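Local coordinates for protein flavohemoglobin (Malassezia yamatoensis, PDB 6O0A) that probably detoxifies nitric oxide at its heme iron, using electrons that a bound FAD takes from a nicotinamide cofactor, at residues H106-L111 and D260-Y265; S209-A212 and L218-P221; R222-L227 and R234-K239; D114-V119 and A153-E158. All blocks are in the same frame, centred on the assembly; numbering follows the deposited sequence.

Interaction 1: residues H106-L111 and D260-Y265. With HEM (protoporphyrin IX containing Fe), chain C.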
# COMPACT_ATOMS: atom_id res chain seq x y z
N HIS A 106 -7.77 -4.47 1.40
CA HIS A 106 -8.82 -5.49 1.33
C HIS A 106 -9.85 -5.18 0.26
O HIS A 106 -10.30 -6.07 -0.47
CB HIS A 106 -9.51 -5.60 2.68
CG HIS A 106 -8.74 -6.37 3.69
ND1 HIS A 106 -9.13 -6.46 5.01
CD2 HIS A 106 -7.60 -7.09 3.58
CE1 HIS A 106 -8.27 -7.21 5.67
NE2 HIS A 106 -7.33 -7.59 4.82
N ALA A 107 -10.29 -3.93 0.21
CA ALA A 107 -11.28 -3.53 -0.79
C ALA A 107 -10.72 -3.67 -2.20
O ALA A 107 -11.41 -4.17 -3.10
CB ALA A 107 -11.75 -2.09 -0.52
N SER A 108 -9.46 -3.26 -2.40
CA SER A 108 -8.79 -3.47 -3.68
C SER A 108 -8.87 -4.92 -4.11
O SER A 108 -9.10 -5.22 -5.29
CB SER A 108 -7.33 -3.04 -3.56
OG SER A 108 -6.67 -3.11 -4.80
N LEU A 109 -8.66 -5.84 -3.17
CA LEU A 109 -8.69 -7.28 -3.41
C LEU A 109 -10.10 -7.87 -3.38
O LEU A 109 -10.28 -9.07 -3.62
CB LEU A 109 -7.78 -7.97 -2.39
CG LEU A 109 -6.31 -7.53 -2.50
CD1 LEU A 109 -5.51 -7.87 -1.24
CD2 LEU A 109 -5.68 -8.11 -3.74
N GLY A 110 -11.11 -7.05 -3.08
CA GLY A 110 -12.48 -7.51 -3.14
C GLY A 110 -12.91 -8.37 -1.97
O GLY A 110 -13.85 -9.15 -2.10
N LEU A 111 -12.24 -8.23 -0.83
CA LEU A 111 -12.52 -9.09 0.31
C LEU A 111 -13.95 -8.95 0.80
O LEU A 111 -14.43 -7.84 1.06
CB LEU A 111 -11.55 -8.77 1.45
CG LEU A 111 -11.76 -9.58 2.72
CD1 LEU A 111 -11.61 -11.07 2.42
CD2 LEU A 111 -10.80 -9.15 3.83
N ASP A 260 -7.75 -8.20 -15.75
CA ASP A 260 -8.74 -7.65 -14.82
C ASP A 260 -8.09 -6.58 -13.94
O ASP A 260 -6.94 -6.73 -13.51
CB ASP A 260 -9.34 -8.76 -13.95
CG ASP A 260 -10.48 -9.52 -14.66
OD1 ASP A 260 -11.15 -8.95 -15.54
OD2 ASP A 260 -10.72 -10.69 -14.30
N ILE A 261 -8.82 -5.50 -13.68
CA ILE A 261 -8.35 -4.42 -12.82
C ILE A 261 -9.41 -4.12 -11.76
O ILE A 261 -10.60 -4.05 -12.07
CB ILE A 261 -8.03 -3.14 -13.61
CG1 ILE A 261 -7.01 -3.45 -14.71
CG2 ILE A 261 -7.49 -2.05 -12.66
CD1 ILE A 261 -6.45 -2.22 -15.45
N SER A 262 -8.96 -3.95 -10.52
CA SER A 262 -9.86 -3.68 -9.41
C SER A 262 -10.37 -2.24 -9.48
O SER A 262 -9.98 -1.43 -10.33
CB SER A 262 -9.16 -3.90 -8.08
OG SER A 262 -8.25 -2.82 -7.82
N ASN A 263 -11.24 -1.92 -8.53
CA ASN A 263 -11.62 -0.54 -8.29
C ASN A 263 -10.47 0.18 -7.58
O ASN A 263 -9.61 -0.46 -6.97
CB ASN A 263 -12.91 -0.51 -7.49
CG ASN A 263 -14.11 -0.94 -8.33
OD1 ASN A 263 -14.12 -0.74 -9.55
ND2 ASN A 263 -15.12 -1.52 -7.69
N PRO A 264 -10.41 1.51 -7.68
CA PRO A 264 -9.28 2.24 -7.11
C PRO A 264 -9.48 2.51 -5.63
O PRO A 264 -10.58 2.81 -5.17
CB PRO A 264 -9.28 3.55 -7.92
CG PRO A 264 -10.75 3.79 -8.17
CD PRO A 264 -11.36 2.40 -8.37
N TYR A 265 -8.38 2.42 -4.87
CA TYR A 265 -8.42 2.58 -3.42
C TYR A 265 -7.10 3.18 -2.95
O TYR A 265 -6.15 3.35 -3.71
CB TYR A 265 -8.71 1.23 -2.73
CG TYR A 265 -10.13 0.76 -2.94
CD1 TYR A 265 -11.19 1.41 -2.31
CD2 TYR A 265 -10.43 -0.32 -3.77
CE1 TYR A 265 -12.50 1.02 -2.50
CE2 TYR A 265 -11.74 -0.73 -3.96
CZ TYR A 265 -12.77 -0.06 -3.33
OH TYR A 265 -14.08 -0.45 -3.50
CHA HEM C . -3.23 -8.02 3.65
CHB HEM C . -4.68 -7.86 8.30
CHC HEM C . -8.48 -10.67 7.21
CHD HEM C . -6.67 -11.36 2.76
C1A HEM C . -3.30 -7.72 4.99
C2A HEM C . -2.39 -6.87 5.73
C3A HEM C . -2.79 -6.82 7.00
C4A HEM C . -3.97 -7.65 7.14
CMA HEM C . -2.12 -6.04 8.16
CAA HEM C . -1.18 -6.13 5.11
CBA HEM C . -1.73 -4.78 4.65
CGA HEM C . -0.65 -4.00 3.95
O1A HEM C . 0.01 -4.56 3.03
O2A HEM C . -0.45 -2.81 4.30
C1B HEM C . -5.84 -8.59 8.42
C2B HEM C . -6.61 -8.79 9.63
C3B HEM C . -7.66 -9.58 9.33
C4B HEM C . -7.59 -9.89 7.92
CMB HEM C . -6.21 -8.17 10.99
CAB HEM C . -8.80 -10.09 10.25
CBB HEM C . -9.10 -9.57 11.46
C1C HEM C . -8.29 -11.12 5.92
C2C HEM C . -9.13 -12.08 5.25
C3C HEM C . -8.64 -12.28 4.01
C4C HEM C . -7.46 -11.46 3.88
CMC HEM C . -10.38 -12.70 5.90
CAC HEM C . -9.12 -13.23 2.88
CBC HEM C . -9.78 -14.37 3.13
C1D HEM C . -5.59 -10.51 2.63
C2D HEM C . -4.77 -10.40 1.44
C3D HEM C . -3.82 -9.50 1.67
C4D HEM C . -3.99 -8.98 3.02
CMD HEM C . -5.00 -11.22 0.15
CAD HEM C . -2.72 -9.08 0.67
CBD HEM C . -1.40 -9.65 1.15
CGD HEM C . -1.25 -11.11 0.79
O1D HEM C . -1.49 -11.47 -0.40
O2D HEM C . -0.88 -11.92 1.68
NA HEM C . -4.26 -8.18 5.89
NB HEM C . -6.46 -9.28 7.40
NC HEM C . -7.27 -10.75 5.06
ND HEM C . -5.10 -9.62 3.57
FE HEM C . -5.93 -9.24 5.42
O HOH W 1 -12.17 -3.75 -5.88
O HOH W 2 -7.32 -0.69 -5.52

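Interaction 2: residues S209-A212 and L218-P221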
# COMPACT_ATOMS: atom_id res chain seq x y z
N SER A 209 -5.44 -2.78 -8.02
CA SER A 209 -4.89 -4.11 -8.15
C SER A 209 -5.16 -4.61 -9.56
O SER A 209 -6.31 -4.55 -10.03
CB SER A 209 -5.49 -5.08 -7.12
OG SER A 209 -5.08 -4.79 -5.79
N ILE A 210 -4.12 -5.06 -10.24
CA ILE A 210 -4.23 -5.65 -11.57
C ILE A 210 -3.89 -7.14 -11.45
O ILE A 210 -3.03 -7.53 -10.65
CB ILE A 210 -3.33 -4.93 -12.59
CG1 ILE A 210 -3.59 -5.47 -14.00
CG2 ILE A 210 -1.86 -5.04 -12.21
CD1 ILE A 210 -3.14 -4.53 -15.09
N TYR A 211 -4.59 -7.95 -12.25
CA TYR A 211 -4.58 -9.41 -12.13
C TYR A 211 -4.05 -10.04 -13.40
O TYR A 211 -4.48 -9.69 -14.50
CB TYR A 211 -6.00 -9.93 -11.86
CG TYR A 211 -6.56 -9.53 -10.51
CD1 TYR A 211 -6.94 -8.21 -10.26
CD2 TYR A 211 -6.69 -10.45 -9.49
CE1 TYR A 211 -7.43 -7.83 -9.02
CE2 TYR A 211 -7.20 -10.09 -8.26
CZ TYR A 211 -7.57 -8.77 -8.02
OH TYR A 211 -8.05 -8.41 -6.79
N ALA A 212 -3.15 -11.01 -13.25
CA ALA A 212 -2.77 -11.87 -14.36
C ALA A 212 -2.43 -13.25 -13.81
O ALA A 212 -2.26 -13.43 -12.60
CB ALA A 212 -1.60 -11.30 -15.16
N LEU A 218 -2.16 -19.66 -11.89
CA LEU A 218 -2.80 -19.05 -10.73
C LEU A 218 -3.01 -17.56 -10.95
O LEU A 218 -2.06 -16.84 -11.28
CB LEU A 218 -1.97 -19.25 -9.46
CG LEU A 218 -1.96 -20.65 -8.84
CD1 LEU A 218 -1.01 -20.67 -7.66
CD2 LEU A 218 -3.37 -21.03 -8.41
N LEU A 219 -4.24 -17.08 -10.73
CA LEU A 219 -4.51 -15.65 -10.83
C LEU A 219 -3.90 -14.94 -9.63
O LEU A 219 -4.07 -15.36 -8.48
CB LEU A 219 -6.02 -15.40 -10.89
CG LEU A 219 -6.39 -13.98 -11.34
CD1 LEU A 219 -6.06 -13.80 -12.81
CD2 LEU A 219 -7.86 -13.69 -11.08
N GLN A 220 -3.16 -13.86 -9.89
CA GLN A 220 -2.44 -13.16 -8.83
C GLN A 220 -2.58 -11.66 -9.01
O GLN A 220 -2.39 -11.15 -10.12
CB GLN A 220 -0.96 -13.53 -8.83
CG GLN A 220 -0.69 -14.96 -8.43
CD GLN A 220 -0.73 -15.13 -6.94
OE1 GLN A 220 0.24 -14.80 -6.26
NE2 GLN A 220 -1.84 -15.62 -6.42
N PRO A 221 -2.89 -10.94 -7.94
CA PRO A 221 -2.95 -9.47 -8.00
C PRO A 221 -1.66 -8.79 -7.54
O PRO A 221 -0.96 -9.33 -6.68
CB PRO A 221 -4.09 -9.14 -7.03
CG PRO A 221 -3.91 -10.17 -5.95
CD PRO A 221 -3.46 -11.46 -6.68

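Interaction 3: residues R222-L227 and R234-K239. With FAD (flavin-adenine dinucleotide), chain B.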
# COMPACT_ATOMS: atom_id res chain seq x y z
N ARG A 222 -1.35 -7.63 -8.12
CA ARG A 222 -0.36 -6.70 -7.56
C ARG A 222 -0.94 -5.30 -7.65
O ARG A 222 -1.76 -5.02 -8.53
CB ARG A 222 0.98 -6.76 -8.31
CG ARG A 222 1.66 -8.14 -8.35
CD ARG A 222 2.08 -8.58 -6.96
NE ARG A 222 2.96 -9.77 -6.96
CZ ARG A 222 2.58 -11.01 -6.67
NH1 ARG A 222 1.32 -11.28 -6.34
NH2 ARG A 222 3.47 -11.99 -6.68
N GLN A 223 -0.50 -4.41 -6.76
CA GLN A 223 -0.97 -3.03 -6.73
C GLN A 223 -0.02 -2.09 -7.46
O GLN A 223 1.21 -2.22 -7.35
CB GLN A 223 -1.15 -2.53 -5.29
CG GLN A 223 -2.25 -3.27 -4.53
CD GLN A 223 -1.80 -4.64 -4.06
OE1 GLN A 223 -0.74 -4.78 -3.45
NE2 GLN A 223 -2.63 -5.66 -4.32
N PHE A 224 -0.59 -1.13 -8.19
CA PHE A 224 0.20 -0.07 -8.82
C PHE A 224 -0.53 1.26 -8.71
O PHE A 224 -1.75 1.33 -8.85
CB PHE A 224 0.51 -0.40 -10.29
CG PHE A 224 1.27 -1.68 -10.45
CD1 PHE A 224 2.63 -1.73 -10.22
CD2 PHE A 224 0.60 -2.85 -10.78
CE1 PHE A 224 3.33 -2.92 -10.33
CE2 PHE A 224 1.29 -4.05 -10.90
CZ PHE A 224 2.65 -4.08 -10.68
N THR A 225 0.24 2.31 -8.47
CA THR A 225 -0.30 3.66 -8.34
C THR A 225 -0.81 4.19 -9.67
O THR A 225 -0.15 4.08 -10.71
CB THR A 225 0.81 4.57 -7.80
OG1 THR A 225 1.26 4.05 -6.54
CG2 THR A 225 0.28 6.00 -7.60
N LEU A 226 -2.01 4.78 -9.64
CA LEU A 226 -2.58 5.37 -10.84
C LEU A 226 -1.82 6.63 -11.26
O LEU A 226 -1.46 7.46 -10.42
CB LEU A 226 -4.05 5.71 -10.60
CG LEU A 226 -4.90 4.45 -10.52
CD1 LEU A 226 -6.34 4.82 -10.16
CD2 LEU A 226 -4.84 3.71 -11.86
N LEU A 227 -1.62 6.76 -12.56
CA LEU A 227 -0.91 7.89 -13.16
C LEU A 227 -1.84 8.75 -14.01
O LEU A 227 -2.91 8.31 -14.45
CB LEU A 227 0.25 7.37 -14.03
CG LEU A 227 1.37 6.64 -13.29
CD1 LEU A 227 2.33 6.05 -14.28
CD2 LEU A 227 2.08 7.61 -12.33
N ARG A 234 -7.00 3.62 -17.17
CA ARG A 234 -6.15 3.36 -16.01
C ARG A 234 -4.72 3.25 -16.51
O ARG A 234 -4.43 2.42 -17.37
CB ARG A 234 -6.55 2.08 -15.28
CG ARG A 234 -7.98 2.07 -14.78
CD ARG A 234 -8.18 3.03 -13.61
NE ARG A 234 -9.46 2.74 -12.96
CZ ARG A 234 -10.25 3.64 -12.40
NH1 ARG A 234 -9.91 4.93 -12.40
NH2 ARG A 234 -11.40 3.27 -11.85
N ARG A 235 -3.84 4.09 -15.97
CA ARG A 235 -2.44 4.12 -16.39
C ARG A 235 -1.55 3.83 -15.19
O ARG A 235 -1.77 4.38 -14.11
CB ARG A 235 -2.09 5.47 -17.00
CG ARG A 235 -0.62 5.60 -17.37
CD ARG A 235 -0.30 7.04 -17.75
NE ARG A 235 1.14 7.23 -17.91
CZ ARG A 235 1.76 8.39 -17.71
NH1 ARG A 235 1.05 9.44 -17.34
NH2 ARG A 235 3.07 8.50 -17.88
N ILE A 236 -0.56 2.95 -15.39
CA ILE A 236 0.38 2.55 -14.35
C ILE A 236 1.76 2.40 -14.98
O ILE A 236 1.89 2.13 -16.18
CB ILE A 236 -0.04 1.23 -13.66
CG1 ILE A 236 -0.10 0.09 -14.69
CG2 ILE A 236 -1.38 1.41 -12.94
CD1 ILE A 236 -0.46 -1.28 -14.08
N ALA A 237 2.80 2.55 -14.16
CA ALA A 237 4.18 2.34 -14.59
C ALA A 237 4.79 1.26 -13.70
O ALA A 237 4.88 1.43 -12.48
CB ALA A 237 5.00 3.63 -14.50
N ILE A 238 5.19 0.15 -14.32
CA ILE A 238 5.62 -1.04 -13.61
C ILE A 238 7.13 -1.17 -13.75
O ILE A 238 7.66 -1.27 -14.86
CB ILE A 238 4.91 -2.29 -14.14
CG1 ILE A 238 3.38 -2.13 -14.02
CG2 ILE A 238 5.41 -3.56 -13.41
CD1 ILE A 238 2.58 -3.36 -14.54
N LYS A 239 7.83 -1.22 -12.62
CA LYS A 239 9.25 -1.51 -12.59
C LYS A 239 9.46 -3.01 -12.45
O LYS A 239 8.82 -3.65 -11.61
CB LYS A 239 9.92 -0.79 -11.43
CG LYS A 239 11.42 -1.02 -11.36
CD LYS A 239 12.05 -0.05 -10.39
CE LYS A 239 13.57 -0.17 -10.44
NZ LYS A 239 14.21 1.01 -9.78
PA FAD B . 6.76 -10.44 -5.92
O1A FAD B . 6.50 -11.75 -6.58
O2A FAD B . 5.62 -9.89 -5.11
O5B FAD B . 8.05 -10.55 -4.99
C5B FAD B . 8.39 -9.48 -4.09
C4B FAD B . 9.61 -9.94 -3.33
O4B FAD B . 9.29 -11.17 -2.63
C3B FAD B . 10.81 -10.29 -4.19
O3B FAD B . 11.60 -9.15 -4.52
C2B FAD B . 11.58 -11.25 -3.28
O2B FAD B . 12.39 -10.55 -2.34
C1B FAD B . 10.45 -11.98 -2.55
N9A FAD B . 10.13 -13.29 -3.11
C8A FAD B . 9.50 -13.54 -4.30
N7A FAD B . 9.41 -14.82 -4.60
C5A FAD B . 10.02 -15.45 -3.53
C6A FAD B . 10.32 -16.80 -3.27
N6A FAD B . 9.99 -17.80 -4.10
N1A FAD B . 10.99 -17.09 -2.14
C2A FAD B . 11.34 -16.10 -1.32
N3A FAD B . 11.12 -14.78 -1.46
C4A FAD B . 10.47 -14.52 -2.59
N1 FAD B . 5.35 -1.08 -8.14
C2 FAD B . 5.67 -0.39 -9.28
O2 FAD B . 6.54 -0.79 -10.07
N3 FAD B . 5.00 0.79 -9.57
C4 FAD B . 4.00 1.37 -8.80
O4 FAD B . 3.45 2.41 -9.16
C4X FAD B . 3.67 0.63 -7.60
N5 FAD B . 2.74 1.11 -6.82
C5X FAD B . 2.43 0.39 -5.66
C6 FAD B . 1.45 0.89 -4.81
C7 FAD B . 1.10 0.21 -3.65
C7M FAD B . 0.06 0.80 -2.72
C8 FAD B . 1.72 -1.01 -3.34
C8M FAD B . 1.34 -1.79 -2.12
C9 FAD B . 2.71 -1.50 -4.19
C9A FAD B . 3.08 -0.81 -5.34
N10 FAD B . 4.08 -1.29 -6.21
C10 FAD B . 4.41 -0.58 -7.35
C1' FAD B . 4.74 -2.58 -5.96
C2' FAD B . 4.00 -3.74 -6.62
O2' FAD B . 2.70 -3.87 -6.05
C3' FAD B . 4.76 -5.06 -6.49
O3' FAD B . 5.06 -5.29 -5.11
C4' FAD B . 6.05 -5.11 -7.29
O4' FAD B . 5.77 -4.72 -8.64
C5' FAD B . 6.72 -6.47 -7.25
O5' FAD B . 5.82 -7.45 -7.80
P FAD B . 6.43 -8.84 -8.27
O1P FAD B . 7.37 -8.76 -9.42
O2P FAD B . 5.26 -9.75 -8.55
O3P FAD B . 7.23 -9.38 -7.00
O HOH W 3 2.23 3.16 -11.45
O HOH W 4 -4.90 6.49 -14.61

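Interaction 4: residues D114-V119 and A153-E158. With HEM (protoporphyrin IX containing Fe), chain C.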
# COMPACT_ATOMS: atom_id res chain seq x y z
N ASP A 114 -17.77 -12.46 4.82
CA ASP A 114 -17.85 -13.84 5.26
C ASP A 114 -16.48 -14.48 5.42
O ASP A 114 -16.33 -15.44 6.19
CB ASP A 114 -18.68 -14.68 4.29
CG ASP A 114 -20.17 -14.41 4.41
OD1 ASP A 114 -20.56 -13.65 5.33
OD2 ASP A 114 -20.94 -14.95 3.59
N GLU A 115 -15.46 -13.98 4.70
CA GLU A 115 -14.16 -14.64 4.79
C GLU A 115 -13.45 -14.37 6.11
O GLU A 115 -12.46 -15.04 6.40
CB GLU A 115 -13.28 -14.24 3.61
CG GLU A 115 -13.88 -14.60 2.25
CD GLU A 115 -13.91 -16.09 1.96
OE1 GLU A 115 -13.55 -16.91 2.84
OE2 GLU A 115 -14.29 -16.46 0.83
N TYR A 116 -13.92 -13.41 6.92
CA TYR A 116 -13.31 -13.25 8.23
C TYR A 116 -13.58 -14.48 9.10
O TYR A 116 -12.77 -14.79 9.98
CB TYR A 116 -13.82 -11.98 8.90
CG TYR A 116 -13.20 -10.73 8.31
CD1 TYR A 116 -13.77 -10.11 7.20
CD2 TYR A 116 -12.05 -10.18 8.85
CE1 TYR A 116 -13.21 -8.96 6.64
CE2 TYR A 116 -11.48 -9.04 8.31
CZ TYR A 116 -12.07 -8.44 7.21
OH TYR A 116 -11.50 -7.30 6.68
N ASP A 117 -14.69 -15.18 8.84
CA ASP A 117 -14.94 -16.45 9.53
C ASP A 117 -13.92 -17.51 9.11
O ASP A 117 -13.48 -18.32 9.94
CB ASP A 117 -16.35 -16.95 9.21
CG ASP A 117 -17.44 -16.04 9.75
OD1 ASP A 117 -17.28 -15.50 10.86
OD2 ASP A 117 -18.47 -15.88 9.07
N THR A 118 -13.54 -17.52 7.83
CA THR A 118 -12.54 -18.45 7.33
C THR A 118 -11.20 -18.23 8.02
O THR A 118 -10.57 -19.17 8.51
CB THR A 118 -12.39 -18.28 5.82
OG1 THR A 118 -13.68 -18.34 5.21
CG2 THR A 118 -11.48 -19.36 5.25
N VAL A 119 -10.74 -16.98 8.05
CA VAL A 119 -9.46 -16.68 8.69
C VAL A 119 -9.52 -17.00 10.17
O VAL A 119 -8.57 -17.56 10.73
CB VAL A 119 -9.05 -15.22 8.40
CG1 VAL A 119 -8.04 -14.73 9.42
CG2 VAL A 119 -8.46 -15.17 7.01
N ALA A 153 -14.40 -3.95 12.87
CA ALA A 153 -13.96 -2.61 12.47
C ALA A 153 -13.57 -2.58 10.99
O ALA A 153 -13.98 -1.67 10.25
CB ALA A 153 -12.78 -2.18 13.34
N LEU A 154 -12.81 -3.57 10.54
CA LEU A 154 -12.40 -3.63 9.14
C LEU A 154 -13.59 -3.84 8.21
O LEU A 154 -13.70 -3.19 7.17
CB LEU A 154 -11.38 -4.75 8.94
CG LEU A 154 -9.99 -4.51 9.53
CD1 LEU A 154 -9.13 -5.77 9.42
CD2 LEU A 154 -9.33 -3.31 8.82
N ILE A 155 -14.50 -4.75 8.58
CA ILE A 155 -15.70 -4.99 7.78
C ILE A 155 -16.50 -3.70 7.60
O ILE A 155 -16.97 -3.39 6.50
CB ILE A 155 -16.54 -6.11 8.43
CG1 ILE A 155 -15.88 -7.47 8.17
CG2 ILE A 155 -17.97 -6.08 7.93
CD1 ILE A 155 -16.35 -8.58 9.10
N ASN A 156 -16.65 -2.93 8.68
CA ASN A 156 -17.39 -1.67 8.60
C ASN A 156 -16.70 -0.68 7.67
O ASN A 156 -17.36 -0.02 6.86
CB ASN A 156 -17.55 -1.07 9.99
CG ASN A 156 -18.58 -1.82 10.82
OD1 ASN A 156 -19.40 -2.56 10.28
ND2 ASN A 156 -18.53 -1.64 12.14
N LEU A 157 -15.37 -0.57 7.77
CA LEU A 157 -14.64 0.32 6.87
C LEU A 157 -14.76 -0.13 5.42
O LEU A 157 -14.94 0.69 4.52
CB LEU A 157 -13.17 0.41 7.29
CG LEU A 157 -12.87 1.13 8.60
CD1 LEU A 157 -11.40 1.01 8.97
CD2 LEU A 157 -13.27 2.60 8.50
N GLU A 158 -14.65 -1.44 5.19
CA GLU A 158 -14.68 -1.96 3.83
C GLU A 158 -16.07 -1.79 3.22
O GLU A 158 -16.19 -1.46 2.03
CB GLU A 158 -14.23 -3.42 3.84
CG GLU A 158 -12.72 -3.53 4.02
CD GLU A 158 -12.25 -4.75 4.80
OE1 GLU A 158 -13.01 -5.74 4.92
OE2 GLU A 158 -11.10 -4.70 5.28
CHA HEM C . -3.23 -8.02 3.65
CHB HEM C . -4.68 -7.86 8.30
CHC HEM C . -8.48 -10.67 7.21
CHD HEM C . -6.67 -11.36 2.76
C1A HEM C . -3.30 -7.72 4.99
C2A HEM C . -2.39 -6.87 5.73
C3A HEM C . -2.79 -6.82 7.00
C4A HEM C . -3.97 -7.65 7.14
CMA HEM C . -2.12 -6.04 8.16
CAA HEM C . -1.18 -6.13 5.11
CBA HEM C . -1.73 -4.78 4.65
CGA HEM C . -0.65 -4.00 3.95
O1A HEM C . 0.01 -4.56 3.03
O2A HEM C . -0.45 -2.81 4.30
C1B HEM C . -5.84 -8.59 8.42
C2B HEM C . -6.61 -8.79 9.63
C3B HEM C . -7.66 -9.58 9.33
C4B HEM C . -7.59 -9.89 7.92
CMB HEM C . -6.21 -8.17 10.99
CAB HEM C . -8.80 -10.09 10.25
CBB HEM C . -9.10 -9.57 11.46
C1C HEM C . -8.29 -11.12 5.92
C2C HEM C . -9.13 -12.08 5.25
C3C HEM C . -8.64 -12.28 4.01
C4C HEM C . -7.46 -11.46 3.88
CMC HEM C . -10.38 -12.70 5.90
CAC HEM C . -9.12 -13.23 2.88
CBC HEM C . -9.78 -14.37 3.13
C1D HEM C . -5.59 -10.51 2.63
C2D HEM C . -4.77 -10.40 1.44
C3D HEM C . -3.82 -9.50 1.67
C4D HEM C . -3.99 -8.98 3.02
CMD HEM C . -5.00 -11.22 0.15
CAD HEM C . -2.72 -9.08 0.67
CBD HEM C . -1.40 -9.65 1.15
CGD HEM C . -1.25 -11.11 0.79
O1D HEM C . -1.49 -11.47 -0.40
O2D HEM C . -0.88 -11.92 1.68
NA HEM C . -4.26 -8.18 5.89
NB HEM C . -6.46 -9.28 7.40
NC HEM C . -7.27 -10.75 5.06
ND HEM C . -5.10 -9.62 3.57
FE HEM C . -5.93 -9.24 5.42

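Interaction 1: residues H106-L111 and D260-Y265
The methyl group of Ala107 rests over the centre of one face of the Tyr265 ring. Its CB lies 10° off the ring normal and 3.6 Å from Tyr265 CZ, a CH-pi contact. Water 1 sits at the edge of this ring, in its plane; it is 2.9 Å from Ala107 O and receives a weak bond from Asn263 N. The Ser108 backbone comes in obliquely, with N 3.4 Å from Tyr265 CD2. Leu161 and Tyr162 of helix 137-163 also pack on the tyrosine. The His106 ring has Leu111 CD2 over one face, offset toward the rim, and the porphyrin nitrogen NB at its edge, in plane.

Beside the aromatic contact, Ser108 O presses against Ser262 CB at 3.1 Å. The Ser262 hydroxyl is held between the backbone N and the carbonyl carbon (chi1 75°), where OG donates to Asn263 O at 2.9 Å and accepts a hydrogen bond from Ser209 N. Asn263 O receives a second bond from water 2, which in turn accepts one from Ser108 OG at 2.6 Å; Ser108 OG is also hydrogen-bonded to Ser209 OG.

The helix ends in a Schellman motif at Gly110. Four residues before it, His106 NE2 binds the heme iron at 2.2 Å, so this is the proximal-histidine helix of a globin, seated with its last turn on the FAD-binding barrel.

Interaction 2: residues S209-A212 and L218-P221
Tyr211 and Pro221 meet because the tyrosine CG lies anti to its carbonyl carbon (chi1 -67°), swinging the ring along the strand so that one face receives Pro221 CB. That carbon is 3.5 Å from Tyr211 CE2 and 21° off the ring normal, a CH-pi contact displaced toward the rim. Leu219 differs, with CG anti to the backbone N (chi1 -165°), and its CD2 reaches Tyr211 CD2 at 3.8 Å with the side chains nearly perpendicular.

The strands form a beta hairpin at one side of the antiparallel FAD-binding barrel. Ala212 and Gln220 form a hydrogen-bonded pair, with Ala212 N to Gln220 O at 3.2 Å and Gln220 N to Ala212 O at 2.9 Å. Tyr211 and Pro221 are a non-hydrogen-bonded pair, where Pro221 N, lacking a hydrogen, need not donate across; there Pro221 CA-H points to Ile210 O at 3.3 Å. Gln220, on the sheet face of Ala212, bends back so that NE2 reaches Leu219 O from above the carbonyl plane, while OE1 accepts from Arg64 N.

Interaction 3: residues R222-L227 and R234-K239
Arg235 O is approached by two neighbouring residues of segment 222-227: Leu227 N donates to it at 2.8 Å with an N-H...O angle of 151°, and Leu226 CA-H adds a longer contact. Water 4 bridges the same pair, donating to Leu227 O and accepting from Arg235 N. The extended Arg235 chain carries its guanidinium past Leu227, whose side chain lies over one face, to salt bridges with Asp188 and Glu326.

Nearer the flavin, Phe224 is sandwiched. Ile238 CG1 lies over the ring centre, 13° off the normal, and FAD O2' lies over the opposite face, while FAD C2 is at the edge in the ring plane. Phe224 CB also packs on Ile236 CG2 at 3.7 Å.

Both strands bind the cofactor. Arg222 NE donates to FAD O2P at 2.8 Å, and FAD O2' gives its proton to Gln223 O at 2.6 Å. Thr225 N is shared between FAD N5 and FAD O4. From the second strand, Ala237 O accepts from FAD N3 at 3.0 Å and Lys239 N donates almost straight to FAD O2 at 2.9 Å. Arg222 to Thr225 fit the Arg-x-Tyr-Ser/Thr flavin motif of the ferredoxin reductase family, here with phenylalanine. Lys239 N-H would probably favour negative charge at N1-C2=O2 of the reduced flavin, Thr225 N-H suits oxidised N5, and Arg222, which also reaches O1A, probably offsets pyrophosphate charge.

Interaction 4: residues D114-V119 and A153-E158
This is a helix-helix contact in the globin fold, beside the heme, where Tyr116 of helix 115-131 bridges to helix 137-163. The two segments run nearly antiparallel, at 152°, and their axes stay 12.3 Å apart, so the long tyrosine side chain spans most of the gap. Tyr116 OH donates to Glu158 OE1 at 2.8 Å, on the syn lone pair, with ring and carboxylate planes only 20° apart. Glu158 OE2 in turn accepts from ND1 of His106, the heme ligand, completing the proximal His-Glu-Tyr network known from flavohemoglobins; it would probably fix the rotation of the imidazole and make it a stronger electron donor to iron.

Ile155 runs alongside the ring, pointing back toward helix 115-131, with CG1 3.4 Å from Tyr116 CE1. The heme methyl CMC lies over one ring face, toward the rim, and the vinyl carbon CAB is 3.5 Å from Tyr116 CE2. Beside the hydroxyl, Leu154 CB lies 3.4 Å from Tyr116 OH.

In the fold
Interaction 1 lies between the two cofactor sites: it holds heme-pocket residues, and the Ser108 side chain is about 8 Å from FAD. Toward the heme it meets interaction 4, with Leu111 CD2 3.5 Å from Tyr116 OH, and both touch the porphyrin. Toward the barrel it meets interaction 2 through Ser108 OG and Ser209 OG, 2.5 Å apart, and through Leu109 CD2, 3.5 Å from Pro221 CG. Interactions 2 and 3 share strand 219-225, with Ile210 N 2.9 Å from Arg222 O and Ser209 OG 3.0 Å from Gln223 NE2. Interactions 3 and 4 do not touch; their centres are about 27 Å apart. Direct contacts therefore run from the flavin pocket to the proximal heme side.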